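Local coordinates for protein phosphopantothenoylcysteine decarboxylase (Cryptococcus neoformans, PDB 6EOA) that binds flavin mononucleotide and, as a member of the flavin-containing cysteine decarboxylase family, probably decarboxylates phosphopantothenoylcysteine on the way to coenzyme A, at residues 43-48 against 74-79; 39-44 against 67-72; 199-204 against 218-223; 134-139 against 169-174. All coordinates share one frame; numbering follows the deposited sequence.

Contact 1. Residues 43-48 against 74-79; sequences GSVASI and TYFYSQ. With FMN (flavin mononucleotide), chain B.
Phe76 lies against the backbone of residues 43-45, and this is the tight part of the contact. Ser44 O sits over the centre of one ring face, 3.4 Å above the plane. Val45 N lies over the same face, nearer the rim. Gly43 C approaches Phe76 CE2 to 3.7 Å. With CG anti to its own carbonyl carbon (chi1 -60°), the ring reaches past Ser47 to the flavin. FMN C6 meets the ring edge in plane, 3.7 Å from Phe76 CZ. Next along the chain, Ser47 O lies 3.4 Å from Tyr77 CD2. The hydroxyls of these two residues bond elsewhere, Ser47 OG to Ser42 O and Tyr77 OH to Thr41 OG1.

The solvent side is looser. Val45 and Ile48 are exposed and touch Phe76 lightly. Val45 CG1 is 3.8 Å from Phe76 CE1, and the Ile48 side chain crosses that of Phe76 at about a right angle. Trp112 of the second subunit also packs on Phe76.

Ser44 OG donates to FMN O4 at 3.0 Å and accepts from Ala46 N in an ST turn. Across the segments there is van der Waals contact, much of it between ring and backbone, while Gly43 N, Gly43 O and Ser44 OG bond the cofactor. Phe76 thus backs the loop that binds FMN.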
# COMPACT_ATOMS: atom_id res chain seq x y z
N GLY A 43 3.08 11.25 -7.75
CA GLY A 43 4.14 11.87 -6.99
C GLY A 43 5.52 11.93 -7.63
O GLY A 43 6.51 11.51 -7.03
N SER A 44 5.58 12.45 -8.85
CA SER A 44 6.85 12.72 -9.51
C SER A 44 7.07 14.22 -9.59
O SER A 44 6.10 14.99 -9.55
CB SER A 44 6.88 12.08 -10.90
OG SER A 44 7.88 12.68 -11.70
N VAL A 45 8.32 14.65 -9.72
CA VAL A 45 8.62 16.07 -9.82
C VAL A 45 8.00 16.67 -11.07
O VAL A 45 7.72 17.87 -11.14
CB VAL A 45 10.15 16.34 -9.83
CG1 VAL A 45 10.77 15.88 -8.52
CG2 VAL A 45 10.81 15.66 -11.01
N ALA A 46 7.74 15.81 -12.06
CA ALA A 46 7.16 16.25 -13.32
C ALA A 46 5.72 16.73 -13.15
O ALA A 46 5.14 17.32 -14.06
CB ALA A 46 7.23 15.12 -14.35
N SER A 47 5.14 16.51 -11.96
CA SER A 47 3.81 17.01 -11.65
C SER A 47 3.75 18.54 -11.67
O SER A 47 2.68 19.13 -11.73
CB SER A 47 3.34 16.51 -10.28
OG SER A 47 2.71 15.25 -10.38
N ILE A 48 4.92 19.17 -11.61
CA ILE A 48 5.02 20.63 -11.72
C ILE A 48 4.48 21.10 -13.07
O ILE A 48 3.95 22.21 -13.19
CB ILE A 48 6.48 21.09 -11.53
CG1 ILE A 48 6.93 20.84 -10.09
CG2 ILE A 48 6.64 22.57 -11.85
CD1 ILE A 48 8.27 21.47 -9.74
N THR A 74 0.11 16.22 -5.00
CA THR A 74 -0.39 17.49 -4.48
C THR A 74 0.72 18.30 -3.81
O THR A 74 0.53 19.48 -3.51
CB THR A 74 -1.53 17.29 -3.47
OG1 THR A 74 -1.05 16.57 -2.33
CG2 THR A 74 -2.69 16.53 -4.11
N TYR A 75 1.86 17.67 -3.57
CA TYR A 75 3.02 18.37 -3.03
C TYR A 75 3.75 19.19 -4.09
O TYR A 75 4.53 20.08 -3.76
CB TYR A 75 4.01 17.38 -2.41
CG TYR A 75 3.63 16.90 -1.03
CD1 TYR A 75 3.99 17.63 0.10
CD2 TYR A 75 2.94 15.70 -0.85
CE1 TYR A 75 3.65 17.19 1.38
CE2 TYR A 75 2.60 15.25 0.42
CZ TYR A 75 2.96 16.00 1.53
OH TYR A 75 2.62 15.57 2.79
N PHE A 76 3.50 18.89 -5.36
CA PHE A 76 4.25 19.52 -6.44
C PHE A 76 3.47 20.65 -7.12
O PHE A 76 4.05 21.46 -7.84
CB PHE A 76 4.67 18.48 -7.47
CG PHE A 76 5.55 17.40 -6.90
CD1 PHE A 76 6.92 17.58 -6.80
CD2 PHE A 76 5.00 16.20 -6.48
CE1 PHE A 76 7.73 16.58 -6.27
CE2 PHE A 76 5.80 15.20 -5.95
CZ PHE A 76 7.17 15.39 -5.85
N TYR A 77 2.16 20.70 -6.88
CA TYR A 77 1.33 21.78 -7.42
C TYR A 77 0.01 21.91 -6.67
O TYR A 77 -0.44 20.97 -6.01
CB TYR A 77 1.07 21.56 -8.91
CG TYR A 77 0.09 20.45 -9.23
CD1 TYR A 77 -1.22 20.74 -9.63
CD2 TYR A 77 0.46 19.12 -9.14
CE1 TYR A 77 -2.12 19.73 -9.92
CE2 TYR A 77 -0.43 18.10 -9.43
CZ TYR A 77 -1.72 18.41 -9.81
OH TYR A 77 -2.60 17.40 -10.10
N SER A 78 -0.60 23.08 -6.77
CA SER A 78 -1.86 23.36 -6.09
C SER A 78 -2.98 23.65 -7.09
O SER A 78 -2.73 23.76 -8.30
CB SER A 78 -1.71 24.55 -5.14
OG SER A 78 -1.40 25.73 -5.87
N GLN A 79 -4.20 23.78 -6.59
CA GLN A 79 -5.34 24.11 -7.43
C GLN A 79 -5.15 25.48 -8.07
O GLN A 79 -5.55 25.72 -9.21
CB GLN A 79 -6.64 24.08 -6.61
CG GLN A 79 -7.86 24.56 -7.37
CD GLN A 79 -8.30 23.59 -8.44
OE1 GLN A 79 -8.53 22.41 -8.16
NE2 GLN A 79 -8.40 24.07 -9.67
N1 FMN B . 9.08 9.07 -7.55
C2 FMN B . 9.12 8.86 -8.92
O2 FMN B . 8.78 7.77 -9.38
N3 FMN B . 9.54 9.88 -9.76
C4 FMN B . 9.92 11.10 -9.24
O4 FMN B . 10.28 12.00 -10.00
C4A FMN B . 9.88 11.31 -7.86
N5 FMN B . 10.25 12.53 -7.32
C5A FMN B . 10.20 12.73 -5.96
C6 FMN B . 10.58 13.96 -5.41
C7 FMN B . 10.53 14.16 -4.04
C7M FMN B . 10.94 15.48 -3.45
C8 FMN B . 10.10 13.13 -3.20
C8M FMN B . 10.05 13.32 -1.72
C9 FMN B . 9.73 11.90 -3.75
C9A FMN B . 9.78 11.70 -5.12
N10 FMN B . 9.40 10.48 -5.66
C10 FMN B . 9.45 10.28 -7.02
C1' FMN B . 8.95 9.37 -4.76
C2' FMN B . 7.43 9.35 -4.68
O2' FMN B . 6.91 10.66 -4.50
C3' FMN B . 6.97 8.46 -3.54
O3' FMN B . 7.29 7.13 -3.88
C4' FMN B . 5.46 8.60 -3.32
O4' FMN B . 5.09 8.01 -2.09
C5' FMN B . 4.70 7.93 -4.46
O5' FMN B . 3.34 8.27 -4.38
P FMN B . 2.39 8.14 -5.68
O1P FMN B . 2.10 6.68 -5.91
O2P FMN B . 3.05 8.72 -6.91
O3P FMN B . 1.12 8.89 -5.40

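Contact 2. Residues 39-44 against 67-72; sequences LITSGS and VVATKA. With FMN (flavin mononucleotide), chain B.
Thr70 OG1 sits between its backbone N and carbonyl carbon (chi1 69°), which turns it toward Ser42 CA, 3.3 Å away, and toward the FMN phosphate. Thr41 OG1 takes the same kind of position (chi1 71°) and rests on Ala69 CB at 3.6 Å. Its polar partners are Tyr77 OH and Ser73 OG.

Before these groups the two chains run as neighbouring parallel strands. Val68 N donates to Leu39 O, Thr41 N to Val68 O at 2.8 Å, and Thr70 N to Thr41 O. Ile40 and Val68 lie side by side on one face of the sheet, CG1 of Ile40 4.1 Å from CB of Val68. Helix 155-162 packs on both. Leu39 and Val67 are on the other face, against helix 50-59, which links the strands in a beta-alpha-beta unit.

Past the strand ends the chains frame the phosphate. Thr70 OG1 donates to FMN O3P at 2.7 Å, and Gly43 N to FMN O2P, also at 2.7 Å. Gly43 O accepts from the ribityl FMN O2'. Gly43 is the centre of an inverse gamma turn, and its CA lies 3.5 Å from Ala72 CB.

The phosphate is met here by neutral donors, one hydroxyl and one backbone N-H. The last strand bond, Thr70 N to Thr41 O, holds the backbone beside the hydroxyl, and the gamma turn presents Gly43 N.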
# COMPACT_ATOMS: atom_id res chain seq x y z
N LEU A 39 -6.88 13.54 -16.49
CA LEU A 39 -5.45 13.56 -16.24
C LEU A 39 -5.16 13.05 -14.83
O LEU A 39 -5.63 13.62 -13.85
CB LEU A 39 -4.88 14.96 -16.42
CG LEU A 39 -3.41 15.14 -16.04
CD1 LEU A 39 -2.48 14.44 -17.03
CD2 LEU A 39 -3.06 16.62 -15.91
N ILE A 40 -4.39 11.97 -14.73
CA ILE A 40 -3.95 11.48 -13.43
C ILE A 40 -2.51 11.92 -13.19
O ILE A 40 -1.62 11.62 -13.99
CB ILE A 40 -4.04 9.95 -13.31
CG1 ILE A 40 -5.48 9.47 -13.50
CG2 ILE A 40 -3.55 9.49 -11.94
CD1 ILE A 40 -5.64 7.96 -13.40
N THR A 41 -2.30 12.66 -12.11
CA THR A 41 -0.97 13.13 -11.75
C THR A 41 -0.51 12.41 -10.49
O THR A 41 -1.28 12.28 -9.53
CB THR A 41 -0.93 14.65 -11.52
OG1 THR A 41 -1.62 14.99 -10.31
CG2 THR A 41 -1.58 15.38 -12.69
N SER A 42 0.73 11.93 -10.49
CA SER A 42 1.25 11.19 -9.35
C SER A 42 2.49 11.87 -8.77
O SER A 42 2.90 12.93 -9.24
CB SER A 42 1.57 9.74 -9.74
OG SER A 42 2.58 9.68 -10.73
N GLY A 43 3.08 11.25 -7.75
CA GLY A 43 4.14 11.87 -6.99
C GLY A 43 5.52 11.93 -7.63
O GLY A 43 6.51 11.51 -7.03
N SER A 44 5.58 12.45 -8.85
CA SER A 44 6.85 12.72 -9.51
C SER A 44 7.07 14.22 -9.59
O SER A 44 6.10 14.99 -9.55
CB SER A 44 6.88 12.08 -10.90
OG SER A 44 7.88 12.68 -11.70
N VAL A 67 -9.03 16.41 -13.51
CA VAL A 67 -7.74 16.04 -12.94
C VAL A 67 -7.88 15.18 -11.69
O VAL A 67 -8.65 15.51 -10.79
CB VAL A 67 -6.92 17.29 -12.59
CG1 VAL A 67 -5.58 16.91 -11.96
CG2 VAL A 67 -6.71 18.15 -13.83
N VAL A 68 -7.14 14.08 -11.65
CA VAL A 68 -7.05 13.25 -10.45
C VAL A 68 -5.63 13.29 -9.91
O VAL A 68 -4.68 12.94 -10.60
CB VAL A 68 -7.44 11.80 -10.73
CG1 VAL A 68 -7.18 10.93 -9.50
CG2 VAL A 68 -8.90 11.72 -11.15
N ALA A 69 -5.49 13.74 -8.66
CA ALA A 69 -4.17 13.87 -8.06
C ALA A 69 -4.00 12.88 -6.92
O ALA A 69 -4.82 12.81 -6.02
CB ALA A 69 -3.96 15.29 -7.55
N THR A 70 -2.92 12.10 -6.97
CA THR A 70 -2.54 11.28 -5.84
C THR A 70 -2.07 12.22 -4.74
O THR A 70 -1.76 13.39 -5.02
CB THR A 70 -1.45 10.28 -6.19
OG1 THR A 70 -0.22 10.97 -6.43
CG2 THR A 70 -1.83 9.49 -7.43
N LYS A 71 -2.02 11.74 -3.50
CA LYS A 71 -1.64 12.63 -2.40
C LYS A 71 -0.25 13.20 -2.61
O LYS A 71 -0.01 14.38 -2.36
CB LYS A 71 -1.71 11.90 -1.05
CG LYS A 71 -1.27 12.80 0.10
CD LYS A 71 -1.08 12.05 1.41
CE LYS A 71 -1.11 13.03 2.58
NZ LYS A 71 -0.48 12.47 3.81
N ALA A 72 0.67 12.37 -3.07
CA ALA A 72 2.05 12.80 -3.30
C ALA A 72 2.14 13.90 -4.37
O ALA A 72 2.96 14.80 -4.26
CB ALA A 72 2.91 11.61 -3.70
N1 FMN B . 9.08 9.07 -7.55
C2 FMN B . 9.12 8.86 -8.92
O2 FMN B . 8.78 7.77 -9.38
N3 FMN B . 9.54 9.88 -9.76
C4 FMN B . 9.92 11.10 -9.24
O4 FMN B . 10.28 12.00 -10.00
C4A FMN B . 9.88 11.31 -7.86
N5 FMN B . 10.25 12.53 -7.32
C5A FMN B . 10.20 12.73 -5.96
C6 FMN B . 10.58 13.96 -5.41
C7 FMN B . 10.53 14.16 -4.04
C7M FMN B . 10.94 15.48 -3.45
C8 FMN B . 10.10 13.13 -3.20
C8M FMN B . 10.05 13.32 -1.72
C9 FMN B . 9.73 11.90 -3.75
C9A FMN B . 9.78 11.70 -5.12
N10 FMN B . 9.40 10.48 -5.66
C10 FMN B . 9.45 10.28 -7.02
C1' FMN B . 8.95 9.37 -4.76
C2' FMN B . 7.43 9.35 -4.68
O2' FMN B . 6.91 10.66 -4.50
C3' FMN B . 6.97 8.46 -3.54
O3' FMN B . 7.29 7.13 -3.88
C4' FMN B . 5.46 8.60 -3.32
O4' FMN B . 5.09 8.01 -2.09
C5' FMN B . 4.70 7.93 -4.46
O5' FMN B . 3.34 8.27 -4.38
P FMN B . 2.39 8.14 -5.68
O1P FMN B . 2.10 6.68 -5.91
O2P FMN B . 3.05 8.72 -6.91
O3P FMN B . 1.12 8.89 -5.40

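Contact 3. Residues 199-204 against 218-223; sequences LVSGPQ and KMTDWR
Ser201 and Thr220 join through their hydroxyls, with OG of Ser201 2.7 Å from OG1 of Thr220. Either could be the donor. Thr220 OG1 lies anti to its carbonyl carbon (chi1 -52°), which turns it toward the Ser201 turn. Ser201 itself is the centre of an inverse gamma turn.

Gln204 makes two further hydrogen bonds, both to carbonyls of the facing chain. Its backbone N donates to Lys218 O at 2.7 Å. Its side chain is extended beyond CG and brings NE2 to Met219 O at 2.9 Å. This second bond is bent, 133° at the hydrogen, and the acceptor lies 32° out of the amide plane. Two successive carbonyls are therefore held by one residue.

Van der Waals contacts fill in around these bonds. Pro203 CB is 3.2 Å from Lys218 O. The stems of Gln204 and Lys218 lie side by side and point the same way, with NE2 of Gln204 4.1 Å from CG of Lys218.

Ionic and capping bonds stay within residues 218-223. Asp221 OD2 accepts from Arg223 N at 3.2 Å, met from above the carboxylate plane, and forms a salt bridge with Arg223 NH1.

The side chain of Met219 packs on Ala46 and Ala174, at the flavin pocket. Asp221 is the N-cap of helix 222-237, so the contact ties the loop after edge strand 199-200 to a capped helix start.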
# COMPACT_ATOMS: atom_id res chain seq x y z
N LEU A 199 -1.12 2.25 -23.08
CA LEU A 199 -0.09 2.79 -23.95
C LEU A 199 0.97 3.51 -23.13
O LEU A 199 0.65 4.32 -22.27
CB LEU A 199 -0.69 3.73 -24.99
CG LEU A 199 -1.56 3.09 -26.06
CD1 LEU A 199 -2.07 4.16 -27.00
CD2 LEU A 199 -0.79 2.02 -26.82
N VAL A 200 2.24 3.22 -23.41
CA VAL A 200 3.32 3.83 -22.65
C VAL A 200 4.07 4.86 -23.48
O VAL A 200 4.79 4.51 -24.41
CB VAL A 200 4.33 2.78 -22.14
CG1 VAL A 200 5.43 3.45 -21.32
CG2 VAL A 200 3.63 1.72 -21.33
N SER A 201 3.87 6.13 -23.15
CA SER A 201 4.75 7.17 -23.66
C SER A 201 6.01 7.15 -22.82
O SER A 201 6.19 7.97 -21.92
CB SER A 201 4.07 8.54 -23.62
OG SER A 201 4.92 9.54 -24.16
N GLY A 202 6.87 6.17 -23.11
CA GLY A 202 8.07 5.91 -22.32
C GLY A 202 8.88 7.16 -22.12
O GLY A 202 8.81 8.08 -22.93
N PRO A 203 9.66 7.20 -21.03
CA PRO A 203 10.40 8.41 -20.67
C PRO A 203 11.46 8.77 -21.71
O PRO A 203 11.81 7.93 -22.54
CB PRO A 203 11.06 8.03 -19.34
CG PRO A 203 11.22 6.56 -19.42
CD PRO A 203 10.02 6.06 -20.17
N GLN A 204 11.94 10.01 -21.67
CA GLN A 204 13.03 10.42 -22.53
C GLN A 204 14.28 9.61 -22.20
O GLN A 204 14.54 9.33 -21.03
CB GLN A 204 13.30 11.92 -22.39
CG GLN A 204 12.09 12.80 -22.62
CD GLN A 204 12.41 14.28 -22.53
OE1 GLN A 204 13.54 14.70 -22.79
NE2 GLN A 204 11.43 15.09 -22.15
N LYS A 218 13.24 10.82 -17.44
CA LYS A 218 12.52 12.08 -17.53
C LYS A 218 11.24 11.90 -18.33
O LYS A 218 11.24 11.23 -19.36
CB LYS A 218 13.41 13.16 -18.17
CG LYS A 218 12.73 14.51 -18.35
CD LYS A 218 13.76 15.62 -18.52
CE LYS A 218 13.24 16.94 -17.95
NZ LYS A 218 14.24 17.56 -17.03
N MET A 219 10.15 12.48 -17.84
CA MET A 219 8.86 12.36 -18.49
C MET A 219 8.90 12.91 -19.91
O MET A 219 9.66 13.83 -20.22
CB MET A 219 7.79 13.10 -17.70
CG MET A 219 6.36 12.82 -18.15
SD MET A 219 5.14 13.80 -17.27
CE MET A 219 5.66 15.45 -17.72
N THR A 220 8.10 12.31 -20.79
CA THR A 220 7.85 12.87 -22.10
C THR A 220 7.47 14.33 -21.91
O THR A 220 6.67 14.65 -21.03
CB THR A 220 6.72 12.13 -22.83
OG1 THR A 220 6.99 10.72 -22.83
CG2 THR A 220 6.58 12.63 -24.26
N ASP A 221 8.05 15.22 -22.72
CA ASP A 221 7.80 16.65 -22.57
C ASP A 221 6.29 16.92 -22.61
O ASP A 221 5.57 16.35 -23.42
CB ASP A 221 8.52 17.44 -23.66
CG ASP A 221 8.46 18.94 -23.41
OD1 ASP A 221 9.28 19.44 -22.60
OD2 ASP A 221 7.59 19.61 -24.01
N TRP A 222 5.83 17.79 -21.71
CA TRP A 222 4.40 17.99 -21.53
C TRP A 222 3.71 18.48 -22.81
O TRP A 222 2.54 18.19 -23.04
CB TRP A 222 4.13 18.97 -20.38
CG TRP A 222 4.53 20.39 -20.65
CD1 TRP A 222 5.73 20.97 -20.37
CD2 TRP A 222 3.72 21.41 -21.24
NE1 TRP A 222 5.72 22.29 -20.75
CE2 TRP A 222 4.49 22.58 -21.29
CE3 TRP A 222 2.41 21.44 -21.73
CZ2 TRP A 222 4.00 23.78 -21.82
CZ3 TRP A 222 1.92 22.63 -22.25
CH2 TRP A 222 2.72 23.78 -22.29
N ARG A 223 4.45 19.21 -23.64
CA ARG A 223 3.90 19.67 -24.91
C ARG A 223 3.69 18.48 -25.84
O ARG A 223 2.73 18.45 -26.62
CB ARG A 223 4.82 20.70 -25.56
CG ARG A 223 4.97 21.97 -24.74
CD ARG A 223 6.07 22.86 -25.29
NE ARG A 223 6.69 23.65 -24.23
CZ ARG A 223 7.79 23.30 -23.57
NH1 ARG A 223 8.40 22.16 -23.87
NH2 ARG A 223 8.27 24.08 -22.62

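Contact 4. Residues 134-139 against 169-174; sequences VVIAPC and VIVCPA. With FMN (flavin mononucleotide), chain B.
Ile136 reaches along the face of the sheet that it shares with Val134, Val169 and Val171. Its CB lies 3.8 Å from Ile170 O. CG1, anti to the carbonyl carbon (chi1 -46°), stays near that same oxygen. The tip, CD1, touches two valines of the facing strand: it is 3.8 Å from CG2 of Val171 and 4.1 Å from CG1 of Val169. The Ile136 side chain runs alongside Val171 and slants across Val169.

The backbones pair as parallel strands. Ile170 N donates to Val134 O, Ile136 N to Ile170 O, and Cys172 N to Ile136 O. A beta bulge then shifts the register by one residue, at the cis peptide bond before Pro138. Pairing resumes with Cys139 N to Cys172 O at 2.8 Å and Ala174 N to Cys139 O. Both donors here stand above the carbonyl plane, by 44° and 36°.

Beyond the bulge, Cys139 SG touches Val171 CG1 at 3.6 Å. Pro138 CB meets Ala174 CB at 3.5 Å. Ala174 O accepts from FMN N3 at 2.8 Å, so the residue just past the strand holds the flavin ring by its N3-H.

Helix 141-149 packs on the face with Ile136 and Cys139, and helix 222-237 on the face with Val135 and Ile170. Strand 35-41 flanks strand 133-139 within the sheet, and strand 199-200 lies beyond strand 169-173.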
# COMPACT_ATOMS: atom_id res chain seq x y z
N VAL A 134 -7.79 8.33 -20.52
CA VAL A 134 -7.12 8.53 -19.25
C VAL A 134 -5.62 8.66 -19.48
O VAL A 134 -5.00 7.79 -20.09
CB VAL A 134 -7.39 7.37 -18.27
CG1 VAL A 134 -6.59 7.56 -16.99
CG2 VAL A 134 -8.87 7.27 -17.96
N VAL A 135 -5.05 9.77 -19.02
CA VAL A 135 -3.62 10.02 -19.17
C VAL A 135 -2.93 10.12 -17.81
O VAL A 135 -3.27 10.97 -17.00
CB VAL A 135 -3.35 11.30 -19.98
CG1 VAL A 135 -1.87 11.45 -20.28
CG2 VAL A 135 -4.15 11.29 -21.29
N ILE A 136 -1.97 9.24 -17.58
CA ILE A 136 -1.21 9.27 -16.34
C ILE A 136 0.11 9.99 -16.57
O ILE A 136 1.07 9.41 -17.07
CB ILE A 136 -0.94 7.85 -15.81
CG1 ILE A 136 -2.21 7.02 -15.85
CG2 ILE A 136 -0.39 7.93 -14.40
CD1 ILE A 136 -2.00 5.58 -15.45
N ALA A 137 0.15 11.27 -16.20
CA ALA A 137 1.31 12.11 -16.46
C ALA A 137 1.50 13.12 -15.34
O ALA A 137 0.75 14.09 -15.23
CB ALA A 137 1.16 12.82 -17.80
N PRO A 138 2.53 12.92 -14.51
CA PRO A 138 3.50 11.82 -14.61
C PRO A 138 3.02 10.55 -13.91
O PRO A 138 2.15 10.60 -13.04
CB PRO A 138 4.73 12.39 -13.92
CG PRO A 138 4.15 13.25 -12.84
CD PRO A 138 2.87 13.84 -13.40
N CYS A 139 3.60 9.41 -14.29
CA CYS A 139 3.39 8.17 -13.55
C CYS A 139 4.65 7.82 -12.77
O CYS A 139 5.68 7.51 -13.36
CB CYS A 139 3.02 7.03 -14.49
SG CYS A 139 2.68 5.47 -13.64
N VAL A 169 -5.74 4.18 -22.21
CA VAL A 169 -4.93 4.73 -21.14
C VAL A 169 -3.52 5.02 -21.63
O VAL A 169 -2.87 4.16 -22.23
CB VAL A 169 -4.84 3.78 -19.93
CG1 VAL A 169 -3.88 4.34 -18.88
CG2 VAL A 169 -6.22 3.56 -19.33
N ILE A 170 -3.04 6.23 -21.38
CA ILE A 170 -1.67 6.59 -21.70
C ILE A 170 -0.87 6.80 -20.42
O ILE A 170 -1.20 7.65 -19.60
CB ILE A 170 -1.60 7.87 -22.55
CG1 ILE A 170 -2.37 7.67 -23.86
CG2 ILE A 170 -0.15 8.22 -22.83
CD1 ILE A 170 -2.46 8.93 -24.70
N VAL A 171 0.20 6.02 -20.27
CA VAL A 171 1.05 6.11 -19.10
C VAL A 171 2.39 6.76 -19.44
O VAL A 171 3.09 6.32 -20.35
CB VAL A 171 1.30 4.73 -18.48
CG1 VAL A 171 2.02 4.87 -17.15
CG2 VAL A 171 -0.01 3.99 -18.30
N CYS A 172 2.74 7.82 -18.71
CA CYS A 172 3.99 8.52 -18.94
C CYS A 172 4.89 8.40 -17.72
O CYS A 172 4.85 9.24 -16.83
CB CYS A 172 3.74 9.99 -19.26
SG CYS A 172 2.44 10.25 -20.50
N PRO A 173 5.71 7.34 -17.69
CA PRO A 173 6.62 7.13 -16.56
C PRO A 173 7.56 8.32 -16.38
O PRO A 173 8.02 8.90 -17.37
CB PRO A 173 7.39 5.86 -16.94
CG PRO A 173 6.51 5.17 -17.95
CD PRO A 173 5.84 6.28 -18.70
N ALA A 174 7.81 8.68 -15.13
CA ALA A 174 8.67 9.82 -14.82
C ALA A 174 9.32 9.59 -13.47
O ALA A 174 8.66 9.69 -12.43
CB ALA A 174 7.89 11.11 -14.83
N1 FMN B . 9.08 9.07 -7.55
C2 FMN B . 9.12 8.86 -8.92
O2 FMN B . 8.78 7.77 -9.38
N3 FMN B . 9.54 9.88 -9.76
C4 FMN B . 9.92 11.10 -9.24
O4 FMN B . 10.28 12.00 -10.00
C4A FMN B . 9.88 11.31 -7.86
N5 FMN B . 10.25 12.53 -7.32
C5A FMN B . 10.20 12.73 -5.96
C6 FMN B . 10.58 13.96 -5.41
C7 FMN B . 10.53 14.16 -4.04
C7M FMN B . 10.94 15.48 -3.45
C8 FMN B . 10.10 13.13 -3.20
C8M FMN B . 10.05 13.32 -1.72
C9 FMN B . 9.73 11.90 -3.75
C9A FMN B . 9.78 11.70 -5.12
N10 FMN B . 9.40 10.48 -5.66
C10 FMN B . 9.45 10.28 -7.02
C1' FMN B . 8.95 9.37 -4.76
C2' FMN B . 7.43 9.35 -4.68
O2' FMN B . 6.91 10.66 -4.50
C3' FMN B . 6.97 8.46 -3.54
O3' FMN B . 7.29 7.13 -3.88
C4' FMN B . 5.46 8.60 -3.32
O4' FMN B . 5.09 8.01 -2.09
C5' FMN B . 4.70 7.93 -4.46
O5' FMN B . 3.34 8.27 -4.38
P FMN B . 2.39 8.14 -5.68
O1P FMN B . 2.10 6.68 -5.91
O2P FMN B . 3.05 8.72 -6.91
O3P FMN B . 1.12 8.89 -5.40

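In the fold
Contacts 2 and 4 are the buried core. Each pairs parallel strands of one sheet, and strands 35-41 and 133-139 are neighbours, bonded through Ile40 N and Val135 O. Contact 1 is partly buried. It starts from the same loop as contact 2, sharing Gly43 and Ser44. Contact 3 is a surface contact at the sheet's edge, where strand 199-200 bonds to strand 169-173 of contact 4. Backbone bonds and aliphatic packing dominate the core. Contact 1 relies on an aromatic ring, and contact 3 on hydroxyl and amide groups. Contacts 1, 2 and 4 meet FMN; contact 3 approaches that pocket through Met219.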